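Local coordinates for microbial serine proteinases; subtilisin (Bacillus subtilis, PDB 2GKO), which hydrolyses peptide bonds as a cold-adapted, calcium-binding serine protease of the subtilisin family, at residues I28-L33 / H254-A259. Numbering follows the deposited sequence.
Sequences INIAVL and HAAGLA. With CA (calcium ion), chain B.
I30 reaches from the central, mainly parallel beta-sheet of the subtilisin alpha/beta fold to A256 and G257 on helix 248-265, which packs against one face of that sheet. Two measurements define the meeting: the nearest CA atoms, those of I30 and A256, stand 7.2 Å apart, and the two segments bury only 114 Å² between them.

The I30 side chain is extended. Its CG1 lies beside the backbone N and opposite the carbonyl carbon (chi1 -57°), and chi2 of 177° stretches CD1 outward to the helix surface. There CD1 touches main chain, 3.9 Å from G257 CA and equally far from A256 O; at G257, a residue without a side chain, it is CA itself that the methyl meets. The other branch is looser, with I30 CG2 4.4 Å from A256 CB, both methyls facing across the interface. All three are van der Waals contacts, two of carbon on carbon and one of a methyl against the carbonyl oxygen of A256, and all three residues are buried. A260, one turn further along the helix, also touches I30, while V134 and N136 of the neighbouring parallel strand 133-137 pack on A256.

On the sheet's other face, N29 serves a calcium site, to which E49 and D97 supply further protein ligands. Its side-chain amide is held at both ends: ND2 donates hydrogen bonds to K132 O and T131 OG1, and N29 OD1 binds the calcium ion at 2.2 Å.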
loop_
_atom_site.group_PDB
_atom_site.type_symbol
_atom_site.label_atom_id
_atom_site.label_comp_id
_atom_site.label_asym_id
_atom_site.label_seq_id
_atom_site.Cartn_x
_atom_site.Cartn_y
_atom_site.Cartn_z
ATOM N N ILE A 28 -12.188 7.522 -5.198
ATOM C CA ILE A 28 -10.826 7.161 -5.538
ATOM C C ILE A 28 -10.732 5.670 -5.648
ATOM O O ILE A 28 -11.277 4.940 -4.822
ATOM C CB ILE A 28 -9.833 7.681 -4.493
ATOM C CG1 ILE A 28 -10.043 9.183 -4.239
ATOM C CG2 ILE A 28 -8.404 7.385 -4.945
ATOM C CD1 ILE A 28 -9.891 10.064 -5.445
ATOM N N ASN A 29 -10.012 5.201 -6.668
ATOM C CA ASN A 29 -9.876 3.763 -6.927
ATOM C C ASN A 29 -8.530 3.284 -6.436
ATOM O O ASN A 29 -7.512 3.888 -6.755
ATOM C CB ASN A 29 -9.999 3.491 -8.428
ATOM C CG ASN A 29 -11.220 4.142 -9.022
ATOM O OD1 ASN A 29 -12.341 3.656 -8.812
ATOM N ND2 ASN A 29 -11.033 5.288 -9.687
ATOM N N ILE A 30 -8.531 2.267 -5.582
ATOM C CA ILE A 30 -7.312 1.611 -5.153
ATOM C C ILE A 30 -7.200 0.292 -5.903
ATOM O O ILE A 30 -8.005 -0.631 -5.734
ATOM C CB ILE A 30 -7.264 1.402 -3.610
ATOM C CG1 ILE A 30 -7.417 2.742 -2.876
ATOM C CG2 ILE A 30 -5.944 0.753 -3.219
ATOM C CD1 ILE A 30 -7.459 2.623 -1.359
ATOM N N ALA A 31 -6.179 0.213 -6.754
ATOM C CA ALA A 31 -5.879 -0.966 -7.506
ATOM C C ALA A 31 -4.867 -1.812 -6.748
ATOM O O ALA A 31 -3.686 -1.473 -6.664
ATOM C CB ALA A 31 -5.365 -0.595 -8.913
ATOM N N VAL A 32 -5.351 -2.902 -6.195
ATOM C CA VAL A 32 -4.536 -3.809 -5.436
ATOM C C VAL A 32 -4.053 -4.879 -6.382
ATOM O O VAL A 32 -4.812 -5.764 -6.820
ATOM C CB VAL A 32 -5.329 -4.397 -4.249
ATOM C CG1 VAL A 32 -4.499 -5.421 -3.534
ATOM C CG2 VAL A 32 -5.758 -3.265 -3.287
ATOM N N LEU A 33 -2.770 -4.790 -6.720
ATOM C CA LEU A 33 -2.117 -5.720 -7.649
ATOM C C LEU A 33 -1.443 -6.756 -6.803
ATOM O O LEU A 33 -0.458 -6.494 -6.129
ATOM C CB LEU A 33 -1.116 -4.974 -8.540
ATOM C CG LEU A 33 -1.719 -4.285 -9.766
ATOM C CD1 LEU A 33 -2.804 -3.267 -9.428
ATOM C CD2 LEU A 33 -0.557 -3.604 -10.513
ATOM N N HIS A 254 -1.834 0.613 4.095
ATOM C CA HIS A 254 -2.146 1.712 5.006
ATOM C C HIS A 254 -1.880 3.062 4.336
ATOM O O HIS A 254 -2.713 3.965 4.360
ATOM C CB HIS A 254 -1.324 1.602 6.271
ATOM C CG HIS A 254 -1.836 0.590 7.241
ATOM N ND1 HIS A 254 -1.428 -0.726 7.226
ATOM C CD2 HIS A 254 -2.692 0.703 8.289
ATOM C CE1 HIS A 254 -1.996 -1.373 8.228
ATOM N NE2 HIS A 254 -2.792 -0.531 8.870
ATOM N N ALA A 255 -0.725 3.185 3.700
ATOM C CA ALA A 255 -0.392 4.369 2.932
ATOM C C ALA A 255 -1.278 4.562 1.714
ATOM O O ALA A 255 -1.646 5.675 1.404
ATOM C CB ALA A 255 1.042 4.317 2.506
ATOM N N ALA A 256 -1.619 3.489 1.002
ATOM C CA ALA A 256 -2.446 3.626 -0.211
ATOM C C ALA A 256 -3.838 4.110 0.181
ATOM O O ALA A 256 -4.421 4.952 -0.492
ATOM C CB ALA A 256 -2.548 2.306 -0.949
ATOM N N GLY A 257 -4.365 3.561 1.260
ATOM C CA GLY A 257 -5.626 3.996 1.846
ATOM C C GLY A 257 -5.589 5.452 2.283
ATOM O O GLY A 257 -6.507 6.243 1.981
ATOM N N LEU A 258 -4.513 5.847 2.956
ATOM C CA LEU A 258 -4.361 7.244 3.342
ATOM C C LEU A 258 -4.323 8.147 2.124
ATOM O O LEU A 258 -4.970 9.204 2.111
ATOM C CB LEU A 258 -3.125 7.462 4.193
ATOM C CG LEU A 258 -2.973 8.891 4.726
ATOM C CD1 LEU A 258 -4.220 9.269 5.567
ATOM C CD2 LEU A 258 -1.675 9.041 5.517
ATOM N N ALA A 259 -3.579 7.741 1.087
ATOM C CA ALA A 259 -3.505 8.504 -0.151
ATOM C C ALA A 259 -4.891 8.707 -0.743
ATOM O O ALA A 259 -5.226 9.806 -1.192
ATOM C CB ALA A 259 -2.591 7.800 -1.164
HETATM CA CA CA B . -14.443 4.071 -9.223
HETATM O O HOH W 1 -14.126 6.215 -9.135
HETATM O O HOH W 2 -16.553 4.615 -9.941
HETATM O O HOH W 3 -13.879 4.258 -11.470
#